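Local coordinates for T9SS C-terminal target domain-containing protein (Bacteroides cellulosilyticus, PDB 5JVK) that probably hydrolyses O-glycosidic bonds, as a gut-bacterial member of glycoside hydrolase family 39, at residues R102-H111 against I125-D136; W375-D383 against F392-K402. One frame throughout, in Å; residues are numbered along the deposited sequence.

Contact 1 (R102-H111 against I125-D136)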
loop_
_atom_site.group_PDB
_atom_site.type_symbol
_atom_site.label_atom_id
_atom_site.label_comp_id
_atom_site.label_asym_id
_atom_site.label_seq_id
_atom_site.Cartn_x
_atom_site.Cartn_y
_atom_site.Cartn_z
ATOM N N ARG A 102 0.446 8.441 11.874
ATOM C CA ARG A 102 0.453 7.542 10.717
ATOM C C ARG A 102 1.070 8.209 9.482
ATOM O O ARG A 102 0.870 9.406 9.272
ATOM C CB ARG A 102 -0.955 7.092 10.364
ATOM C CG ARG A 102 -1.568 6.127 11.354
ATOM C CD ARG A 102 -2.944 5.709 10.872
ATOM N NE ARG A 102 -3.872 6.835 10.898
ATOM C CZ ARG A 102 -5.056 6.875 10.288
ATOM N NH1 ARG A 102 -5.510 5.845 9.569
ATOM N NH2 ARG A 102 -5.799 7.973 10.397
ATOM N N PRO A 103 1.815 7.438 8.659
ATOM C CA PRO A 103 2.346 7.984 7.406
ATOM C C PRO A 103 1.272 8.496 6.448
ATOM O O PRO A 103 0.407 7.736 6.015
ATOM C CB PRO A 103 3.092 6.796 6.795
ATOM C CG PRO A 103 3.511 5.990 7.966
ATOM C CD PRO A 103 2.376 6.102 8.942
ATOM N N LEU A 104 1.353 9.785 6.132
ATOM C CA LEU A 104 0.426 10.460 5.224
ATOM C C LEU A 104 0.661 10.109 3.752
ATOM O O LEU A 104 -0.189 10.414 2.913
ATOM C CB LEU A 104 0.513 11.980 5.409
ATOM C CG LEU A 104 0.150 12.514 6.804
ATOM C CD1 LEU A 104 0.510 13.987 6.934
ATOM C CD2 LEU A 104 -1.327 12.301 7.111
ATOM N N ASP A 105 1.808 9.491 3.445
ATOM C CA ASP A 105 2.135 9.026 2.088
ATOM C C ASP A 105 1.881 7.529 1.836
ATOM O O ASP A 105 2.001 7.077 0.697
ATOM C CB ASP A 105 3.583 9.404 1.705
ATOM C CG ASP A 105 4.639 8.815 2.643
ATOM O OD1 ASP A 105 4.292 8.258 3.709
ATOM O OD2 ASP A 105 5.836 8.935 2.317
ATOM N N MET A 106 1.531 6.770 2.876
ATOM C CA MET A 106 1.205 5.348 2.717
ATOM C C MET A 106 -0.253 5.179 2.310
ATOM O O MET A 106 -1.153 5.547 3.062
ATOM C CB MET A 106 1.474 4.552 4.004
ATOM C CG MET A 106 2.936 4.180 4.208
ATOM S SD MET A 106 3.245 3.046 5.580
ATOM C CE MET A 106 2.346 1.583 5.065
ATOM N N GLY A 107 -0.472 4.620 1.122
ATOM C CA GLY A 107 -1.806 4.255 0.648
ATOM C C GLY A 107 -1.873 2.780 0.305
ATOM O O GLY A 107 -0.848 2.099 0.280
ATOM N N VAL A 108 -3.080 2.290 0.033
ATOM C CA VAL A 108 -3.282 0.906 -0.404
ATOM C C VAL A 108 -4.497 0.797 -1.331
ATOM O O VAL A 108 -5.523 1.430 -1.096
ATOM C CB VAL A 108 -3.422 -0.053 0.805
ATOM C CG1 VAL A 108 -4.682 0.237 1.616
ATOM C CG2 VAL A 108 -3.387 -1.509 0.353
ATOM N N CYS A 109 -4.368 -0.004 -2.388
ATOM C CA CYS A 109 -5.469 -0.234 -3.330
ATOM C C CYS A 109 -6.447 -1.232 -2.730
ATOM O O CYS A 109 -6.039 -2.301 -2.276
ATOM C CB CYS A 109 -4.940 -0.744 -4.671
ATOM S SG CYS A 109 -3.975 0.497 -5.563
ATOM N N VAL A 110 -7.730 -0.872 -2.728
ATOM C CA VAL A 110 -8.776 -1.652 -2.062
ATOM C C VAL A 110 -9.933 -1.930 -3.024
ATOM O O VAL A 110 -10.615 -1.006 -3.475
ATOM C CB VAL A 110 -9.333 -0.915 -0.819
ATOM C CG1 VAL A 110 -10.285 -1.819 -0.040
ATOM C CG2 VAL A 110 -8.198 -0.432 0.075
ATOM N N HIS A 111 -10.141 -3.209 -3.326
ATOM C CA HIS A 111 -11.332 -3.656 -4.046
ATOM C C HIS A 111 -12.464 -3.871 -3.033
ATOM O O HIS A 111 -12.193 -3.999 -1.834
ATOM C CB HIS A 111 -11.047 -4.953 -4.801
ATOM C CG HIS A 111 -9.943 -4.835 -5.802
ATOM N ND1 HIS A 111 -10.051 -4.064 -6.940
ATOM C CD2 HIS A 111 -8.707 -5.380 -5.836
ATOM C CE1 HIS A 111 -8.930 -4.146 -7.633
ATOM N NE2 HIS A 111 -8.098 -4.939 -6.985
ATOM N N ILE A 125 -7.315 -2.298 7.446
ATOM C CA ILE A 125 -6.522 -1.285 6.737
ATOM C C ILE A 125 -5.887 -0.298 7.721
ATOM O O ILE A 125 -4.723 0.075 7.552
ATOM C CB ILE A 125 -7.359 -0.524 5.671
ATOM C CG1 ILE A 125 -7.740 -1.466 4.521
ATOM C CG2 ILE A 125 -6.587 0.672 5.108
ATOM C CD1 ILE A 125 -8.936 -1.015 3.705
ATOM N N ARG A 126 -6.652 0.117 8.734
ATOM C CA ARG A 126 -6.169 1.049 9.766
ATOM C C ARG A 126 -4.972 0.500 10.547
ATOM O O ARG A 126 -3.982 1.208 10.742
ATOM C CB ARG A 126 -7.303 1.421 10.741
ATOM C CG ARG A 126 -6.883 2.202 11.986
ATOM C CD ARG A 126 -6.214 3.527 11.656
ATOM N NE ARG A 126 -5.763 4.216 12.867
ATOM C CZ ARG A 126 -4.679 3.899 13.584
ATOM N NH1 ARG A 126 -3.880 2.888 13.232
ATOM N NH2 ARG A 126 -4.381 4.612 14.669
ATOM N N MET A 127 -5.069 -0.751 10.988
ATOM C CA MET A 127 -4.004 -1.379 11.781
ATOM C C MET A 127 -2.725 -1.674 10.977
ATOM O O MET A 127 -1.672 -1.916 11.568
ATOM C CB MET A 127 -4.522 -2.655 12.463
ATOM C CG MET A 127 -5.545 -2.389 13.557
ATOM S SD MET A 127 -6.050 -3.877 14.450
ATOM C CE MET A 127 -7.000 -4.728 13.193
ATOM N N ALA A 128 -2.824 -1.675 9.646
ATOM C CA ALA A 128 -1.647 -1.747 8.766
ATOM C C ALA A 128 -0.900 -0.409 8.645
ATOM O O ALA A 128 0.217 -0.377 8.122
ATOM C CB ALA A 128 -2.046 -2.243 7.385
ATOM N N GLY A 129 -1.524 0.683 9.094
ATOM C CA GLY A 129 -0.885 2.000 9.171
ATOM C C GLY A 129 -1.196 2.947 8.024
ATOM O O GLY A 129 -0.665 4.054 7.986
ATOM N N PHE A 130 -2.060 2.534 7.097
ATOM C CA PHE A 130 -2.366 3.339 5.915
ATOM C C PHE A 130 -3.269 4.530 6.247
ATOM O O PHE A 130 -4.148 4.431 7.110
ATOM C CB PHE A 130 -3.035 2.482 4.838
ATOM C CG PHE A 130 -2.172 1.356 4.332
ATOM C CD1 PHE A 130 -1.113 1.608 3.461
ATOM C CD2 PHE A 130 -2.425 0.039 4.712
ATOM C CE1 PHE A 130 -0.318 0.573 2.989
ATOM C CE2 PHE A 130 -1.635 -1.001 4.243
ATOM C CZ PHE A 130 -0.580 -0.735 3.379
ATOM N N THR A 131 -3.028 5.651 5.566
ATOM C CA THR A 131 -3.869 6.853 5.653
ATOM C C THR A 131 -4.596 7.196 4.347
ATOM O O THR A 131 -5.335 8.183 4.296
ATOM C CB THR A 131 -3.028 8.078 6.042
ATOM O OG1 THR A 131 -2.007 8.281 5.060
ATOM C CG2 THR A 131 -2.402 7.882 7.407
ATOM N N ARG A 132 -4.375 6.403 3.296
ATOM C CA ARG A 132 -5.049 6.592 2.013
ATOM C C ARG A 132 -5.510 5.252 1.458
ATOM O O ARG A 132 -4.897 4.217 1.727
ATOM C CB ARG A 132 -4.112 7.253 1.003
ATOM C CG ARG A 132 -3.639 8.643 1.389
ATOM C CD ARG A 132 -2.673 9.180 0.350
ATOM N NE ARG A 132 -2.081 10.462 0.733
ATOM C CZ ARG A 132 -2.675 11.652 0.633
ATOM N NH1 ARG A 132 -3.919 11.772 0.166
ATOM N NH2 ARG A 132 -2.015 12.743 1.012
ATOM N N ILE A 133 -6.599 5.279 0.693
ATOM C CA ILE A 133 -7.042 4.113 -0.073
ATOM C C ILE A 133 -7.405 4.523 -1.494
ATOM O O ILE A 133 -7.825 5.653 -1.729
ATOM C CB ILE A 133 -8.217 3.354 0.593
ATOM C CG1 ILE A 133 -9.467 4.245 0.757
ATOM C CG2 ILE A 133 -7.772 2.755 1.922
ATOM C CD1 ILE A 133 -10.477 4.150 -0.372
ATOM N N ARG A 134 -7.217 3.598 -2.431
ATOM C CA ARG A 134 -7.574 3.802 -3.829
ATOM C C ARG A 134 -8.605 2.762 -4.230
ATOM O O ARG A 134 -8.444 1.579 -3.923
ATOM C CB ARG A 134 -6.340 3.688 -4.723
ATOM C CG ARG A 134 -6.607 3.895 -6.209
ATOM C CD ARG A 134 -5.294 3.926 -6.964
ATOM N NE ARG A 134 -5.444 4.129 -8.407
ATOM C CZ ARG A 134 -5.449 3.173 -9.342
ATOM N NH1 ARG A 134 -5.340 1.878 -9.037
ATOM N NH2 ARG A 134 -5.573 3.519 -10.617
ATOM N N THR A 135 -9.658 3.200 -4.916
ATOM C CA THR A 135 -10.634 2.273 -5.479
ATOM C C THR A 135 -11.303 2.833 -6.730
ATOM O O THR A 135 -11.228 4.030 -7.012
ATOM C CB THR A 135 -11.680 1.840 -4.431
ATOM O OG1 THR A 135 -12.405 0.707 -4.924
ATOM C CG2 THR A 135 -12.645 2.974 -4.089
ATOM N N ASP A 136 -11.948 1.939 -7.471
ATOM C CA ASP A 136 -12.501 2.256 -8.783
ATOM C C ASP A 136 -13.880 2.884 -8.694
ATOM O O ASP A 136 -14.622 2.672 -7.733
ATOM C CB ASP A 136 -12.598 0.994 -9.640
ATOM C CG ASP A 136 -11.254 0.369 -9.899
ATOM O OD1 ASP A 136 -10.543 0.837 -10.817
ATOM O OD2 ASP A 136 -10.910 -0.596 -9.181
#
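Val108 and Cys109 pair in parallel register with Ile133 and Arg134 in the first beta-alpha-beta unit of a (beta/alpha)8 barrel, strands 106-109 and 132-138 joined through helix 118-127. The ladder runs from Val108 N to Arg132 O, from Arg134 N to Val108 O, and on to a nearly straight bond of 2.8 Å from Val110 N to Arg134 O (175° at the hydrogen). Beyond it Thr135 OG1 donates to Val110 O. At the other end, Thr131 has chi1 of 59°, which aims OG1 at Pro103 O (2.7 Å) and turns the methyl CG2 to within 3.4 Å of Arg102 CB; threonine supplies both a donor and an apolar branch. That methyl lies over one face of the Arg102 guanidinium, toward its rim, while Arg126 lies flat on the opposite one, the two guanidinium planes 22° apart and their centres 4.5 Å apart. Stacking two like charges is probably eased by the salt bridge of Arg102 to Asp99 and by the bond of Arg126 to Ile97 O. Arg132, extended to its NE, reaches Leu104 O at 2.9 Å. Gly129, at positive phi, follows the last helical turn in a Schellman motif, where a side chain would press on the preceding carbonyl. The next residue, Phe130, offers a ring face to Val108, whose CB stands 3.7 Å from the ring centroid, while Met106 CE touches Phe130 CE1 at 3.5 Å. CG2 of beta-branched Val110 touches both Ile125 CD1 and Ile133 CG2. Arg134, on the same side of the sheet as Cys109, enters the barrel to meet Glu219 and Glu340. Helix 153-164 covers Val110, Ile133 and Thr135, helix 403-415 packs on Pro103 and Met106, and strands 168-174 and 373-375 continue the barrel wall.

Contact 2 (W375-D383 against F392-K402); sequences WYDFQNDGD and FGLLRSDFSPK
Gln379 and Leu395 form a single backbone bridge between two otherwise irregular segments: Leu395 N donates to Phe378 O at 3.0 Å and Asn380 N to Leu395 O at 2.8 Å. Two peptide oxygens each take two donors across the contact. Phe378 O takes Leu395 N in its carbonyl plane and Leu394 N from above it; Phe392 O takes Trp375 NE1 almost end-on and Asp377 N from above. Gly393 fits because any CB there would run into Asn380 N. The Asn380 carboxamide works on both sides, OD1 receiving Gly393 N at 2.9 Å while ND2 donates to a water that also joins Gly382 O and Ser397 N. Gln379 is stretched out, CG anti to the backbone N (chi1 -176°), carrying NE2 to within 2.8 Å of Arg396 O, which lies in the amide plane and also accepts Phe399 N; this NE2 sits 3.3 Å above the centre of the Phe399 ring. An alanine at this position is likely to leave Arg396 O without that donor and the face of Phe399 without the nitrogen over it. Tyr376 turns a ring edge to the face of Phe392, a T-shaped pair with planes at 72°. Leu394 CD2 lies over the Trp375 indole, and Leu395 CD1 reaches Phe378 CE1 at 3.4 Å. Toward solvent, Ser397 OG donates to Asp383 OD1 at 2.6 Å. The whole is a folded loop after the eighth strand of the barrel, with a non-prolyl cis peptide before Asp377 near its start, as is frequent at this point in clan GH-A glycosidases.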
loop_
_atom_site.group_PDB
_atom_site.type_symbol
_atom_site.label_atom_id
_atom_site.label_comp_id
_atom_site.label_asym_id
_atom_site.label_seq_id
_atom_site.Cartn_x
_atom_site.Cartn_y
_atom_site.Cartn_z
ATOM N N TRP A 375 -0.003 0.840 -2.304
ATOM C CA TRP A 375 0.310 -0.571 -2.489
ATOM C C TRP A 375 -0.821 -1.278 -3.225
ATOM O O TRP A 375 -1.984 -1.142 -2.839
ATOM C CB TRP A 375 0.541 -1.266 -1.146
ATOM C CG TRP A 375 0.802 -2.738 -1.281
ATOM C CD1 TRP A 375 -0.122 -3.744 -1.249
ATOM C CD2 TRP A 375 2.070 -3.367 -1.486
ATOM N NE1 TRP A 375 0.494 -4.960 -1.417
ATOM C CE2 TRP A 375 1.841 -4.757 -1.563
ATOM C CE3 TRP A 375 3.381 -2.890 -1.605
ATOM C CZ2 TRP A 375 2.873 -5.676 -1.750
ATOM C CZ3 TRP A 375 4.408 -3.805 -1.792
ATOM C CH2 TRP A 375 4.146 -5.183 -1.860
ATOM N N TYR A 376 -0.477 -2.026 -4.274
ATOM C CA TYR A 376 -1.425 -2.917 -4.936
ATOM C C TYR A 376 -1.154 -4.350 -4.468
ATOM O O TYR A 376 -0.060 -4.854 -4.707
ATOM C CB TYR A 376 -1.325 -2.843 -6.464
ATOM C CG TYR A 376 -2.467 -3.587 -7.111
ATOM C CD1 TYR A 376 -3.686 -2.955 -7.341
ATOM C CD2 TYR A 376 -2.355 -4.943 -7.430
ATOM C CE1 TYR A 376 -4.754 -3.640 -7.899
ATOM C CE2 TYR A 376 -3.418 -5.638 -7.991
ATOM C CZ TYR A 376 -4.615 -4.983 -8.223
ATOM O OH TYR A 376 -5.675 -5.658 -8.779
ATOM N N ASP A 377 -2.091 -5.019 -3.788
ATOM C CA ASP A 377 -3.346 -4.462 -3.256
ATOM C C ASP A 377 -3.569 -5.014 -1.844
ATOM O O ASP A 377 -2.714 -5.740 -1.323
ATOM C CB ASP A 377 -4.530 -4.742 -4.204
ATOM C CG ASP A 377 -4.766 -6.229 -4.472
ATOM O OD1 ASP A 377 -4.013 -7.096 -3.974
ATOM O OD2 ASP A 377 -5.728 -6.528 -5.206
ATOM N N PHE A 378 -4.691 -4.660 -1.218
ATOM C CA PHE A 378 -4.905 -4.994 0.191
ATOM C C PHE A 378 -5.155 -6.478 0.427
ATOM O O PHE A 378 -4.512 -7.085 1.284
ATOM C CB PHE A 378 -6.050 -4.180 0.791
ATOM C CG PHE A 378 -6.173 -4.346 2.276
ATOM C CD1 PHE A 378 -7.282 -4.970 2.837
ATOM C CD2 PHE A 378 -5.145 -3.921 3.117
ATOM C CE1 PHE A 378 -7.377 -5.133 4.208
ATOM C CE2 PHE A 378 -5.233 -4.090 4.488
ATOM C CZ PHE A 378 -6.352 -4.695 5.034
ATOM N N GLN A 379 -6.082 -7.049 -0.337
ATOM C CA GLN A 379 -6.482 -8.444 -0.169
ATOM C C GLN A 379 -6.245 -9.226 -1.455
ATOM O O GLN A 379 -6.429 -8.692 -2.547
ATOM C CB GLN A 379 -7.959 -8.525 0.238
ATOM C CG GLN A 379 -8.435 -9.941 0.533
ATOM C CD GLN A 379 -9.717 -9.992 1.345
ATOM O OE1 GLN A 379 -10.568 -9.109 1.247
ATOM N NE2 GLN A 379 -9.863 -11.039 2.148
ATOM N N ASN A 380 -5.828 -10.486 -1.312
ATOM C CA ASN A 380 -5.719 -11.414 -2.442
ATOM C C ASN A 380 -7.052 -11.504 -3.183
ATOM O O ASN A 380 -8.084 -11.779 -2.572
ATOM C CB ASN A 380 -5.312 -12.822 -1.967
ATOM C CG ASN A 380 -3.821 -12.956 -1.694
ATOM O OD1 ASN A 380 -3.030 -12.050 -1.963
ATOM N ND2 ASN A 380 -3.429 -14.108 -1.162
ATOM N N ASP A 381 -7.018 -11.277 -4.494
ATOM C CA ASP A 381 -8.231 -11.291 -5.320
ATOM C C ASP A 381 -8.794 -12.696 -5.565
ATOM O O ASP A 381 -9.914 -12.818 -6.059
ATOM C CB ASP A 381 -7.969 -10.612 -6.665
ATOM C CG ASP A 381 -7.635 -9.141 -6.521
ATOM O OD1 ASP A 381 -8.571 -8.322 -6.432
ATOM O OD2 ASP A 381 -6.436 -8.803 -6.509
ATOM N N GLY A 382 -8.019 -13.739 -5.253
ATOM C CA GLY A 382 -8.488 -15.127 -5.336
ATOM C C GLY A 382 -7.573 -16.112 -4.625
ATOM O O GLY A 382 -6.740 -15.714 -3.804
ATOM N N ASP A 383 -7.742 -17.399 -4.941
ATOM C CA ASP A 383 -7.014 -18.506 -4.284
ATOM C C ASP A 383 -5.984 -19.228 -5.155
ATOM O O ASP A 383 -5.137 -19.945 -4.628
ATOM C CB ASP A 383 -8.014 -19.547 -3.768
ATOM C CG ASP A 383 -8.948 -18.998 -2.701
ATOM O OD1 ASP A 383 -8.733 -17.858 -2.228
ATOM O OD2 ASP A 383 -9.904 -19.719 -2.335
ATOM N N PHE A 392 -1.279 -10.520 -4.948
ATOM C CA PHE A 392 -0.708 -9.203 -4.601
ATOM C C PHE A 392 -1.068 -8.721 -3.188
ATOM O O PHE A 392 -0.569 -7.679 -2.752
ATOM C CB PHE A 392 -1.152 -8.131 -5.611
ATOM C CG PHE A 392 -0.346 -8.105 -6.874
ATOM C CD1 PHE A 392 0.876 -7.436 -6.918
ATOM C CD2 PHE A 392 -0.814 -8.724 -8.031
ATOM C CE1 PHE A 392 1.622 -7.399 -8.090
ATOM C CE2 PHE A 392 -0.073 -8.689 -9.206
ATOM C CZ PHE A 392 1.146 -8.027 -9.236
ATOM N N GLY A 393 -1.918 -9.462 -2.476
ATOM C CA GLY A 393 -2.497 -8.992 -1.219
ATOM C C GLY A 393 -1.600 -8.978 0.008
ATOM O O GLY A 393 -0.586 -9.674 0.064
ATOM N N LEU A 394 -1.988 -8.156 0.982
ATOM C CA LEU A 394 -1.456 -8.210 2.347
ATOM C C LEU A 394 -2.223 -9.242 3.179
ATOM O O LEU A 394 -1.658 -9.865 4.079
ATOM C CB LEU A 394 -1.539 -6.835 3.017
ATOM C CG LEU A 394 -0.965 -5.643 2.247
ATOM C CD1 LEU A 394 -1.138 -4.363 3.048
ATOM C CD2 LEU A 394 0.497 -5.848 1.888
ATOM N N LEU A 395 -3.514 -9.393 2.885
ATOM C CA LEU A 395 -4.346 -10.450 3.455
ATOM C C LEU A 395 -4.692 -11.468 2.379
ATOM O O LEU A 395 -4.733 -11.137 1.192
ATOM C CB LEU A 395 -5.648 -9.868 4.011
ATOM C CG LEU A 395 -5.547 -8.719 5.012
ATOM C CD1 LEU A 395 -6.942 -8.243 5.383
ATOM C CD2 LEU A 395 -4.771 -9.137 6.250
ATOM N N ARG A 396 -4.955 -12.700 2.807
ATOM C CA ARG A 396 -5.475 -13.742 1.924
ATOM C C ARG A 396 -6.979 -13.555 1.758
ATOM O O ARG A 396 -7.583 -12.710 2.426
ATOM C CB ARG A 396 -5.180 -15.124 2.499
ATOM C CG ARG A 396 -3.701 -15.384 2.724
ATOM C CD ARG A 396 -3.404 -16.866 2.860
ATOM N NE ARG A 396 -1.968 -17.121 2.773
ATOM C CZ ARG A 396 -1.094 -16.989 3.776
ATOM N NH1 ARG A 396 -1.482 -16.597 4.997
ATOM N NH2 ARG A 396 0.194 -17.253 3.551
ATOM N N SER A 397 -7.582 -14.343 0.872
ATOM C CA SER A 397 -9.033 -14.275 0.620
ATOM C C SER A 397 -9.883 -14.520 1.878
ATOM O O SER A 397 -10.958 -13.936 2.018
ATOM C CB SER A 397 -9.438 -15.264 -0.478
ATOM O OG SER A 397 -9.259 -16.598 -0.041
ATOM N N ASP A 398 -9.386 -15.357 2.792
ATOM C CA ASP A 398 -10.057 -15.619 4.081
ATOM C C ASP A 398 -9.703 -14.613 5.198
ATOM O O ASP A 398 -9.914 -14.902 6.380
ATOM C CB ASP A 398 -9.792 -17.069 4.544
ATOM C CG ASP A 398 -8.315 -17.359 4.816
ATOM O OD1 ASP A 398 -7.979 -18.543 5.021
ATOM O OD2 ASP A 398 -7.488 -16.425 4.812
ATOM N N PHE A 399 -9.156 -13.452 4.819
ATOM C CA PHE A 399 -8.730 -12.384 5.743
ATOM C C PHE A 399 -7.570 -12.765 6.685
ATOM O O PHE A 399 -7.310 -12.070 7.668
ATOM C CB PHE A 399 -9.937 -11.802 6.502
ATOM C CG PHE A 399 -10.961 -11.160 5.603
ATOM C CD1 PHE A 399 -10.909 -9.795 5.330
ATOM C CD2 PHE A 399 -11.970 -11.921 5.015
ATOM C CE1 PHE A 399 -11.850 -9.201 4.493
ATOM C CE2 PHE A 399 -12.912 -11.331 4.176
ATOM C CZ PHE A 399 -12.851 -9.970 3.916
ATOM N N SER A 400 -6.844 -13.833 6.352
ATOM C CA SER A 400 -5.659 -14.240 7.100
ATOM C C SER A 400 -4.496 -13.353 6.649
ATOM O O SER A 400 -4.276 -13.212 5.446
ATOM C CB SER A 400 -5.334 -15.708 6.818
ATOM O OG SER A 400 -4.223 -16.145 7.571
ATOM N N PRO A 401 -3.753 -12.749 7.600
ATOM C CA PRO A 401 -2.648 -11.868 7.211
ATOM C C PRO A 401 -1.438 -12.632 6.677
ATOM O O PRO A 401 -1.079 -13.681 7.219
ATOM C CB PRO A 401 -2.298 -11.146 8.516
ATOM C CG PRO A 401 -2.662 -12.119 9.580
ATOM C CD PRO A 401 -3.873 -12.852 9.067
ATOM N N LYS A 402 -0.847 -12.109 5.605
ATOM C CA LYS A 402 0.432 -12.589 5.087
ATOM C C LYS A 402 1.540 -11.783 5.779
ATOM O O LYS A 402 1.242 -10.765 6.415
ATOM C CB LYS A 402 0.484 -12.410 3.569
ATOM C CG LYS A 402 -0.553 -13.240 2.815
ATOM C CD LYS A 402 -0.810 -12.704 1.416
ATOM C CE LYS A 402 0.431 -12.789 0.545
ATOM N NZ LYS A 402 0.164 -12.375 -0.859
HETATM O O HOH W 1 -5.889 -15.853 -0.919
HETATM O O HOH W 2 -4.074 -9.839 -5.189
#

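In the fold
Contact 1 is buried near the middle of the chain, whereas contact 2, its centre about 14 Å from that of contact 1, is only partly buried and reaches the surface around Asp383 and Asp398. They meet where the barrel closes: strand 106-109 lies between strands 132-138 and 373-375, and Cys109 probably bonds through N to Trp375 O and through O to Phe378 N. His111 extends the junction, its NE2 bonded to Tyr376 OH. Helix 118-127 gives contact 1 Ile125 and Arg126 and packs on Phe378 and Leu395 of contact 2. Contact 1 joins a parallel ladder to aliphatic packing, a CH-pi contact and stacked arginines; contact 2 relies on side-chain amides, shared carbonyls, aromatic rings and waters.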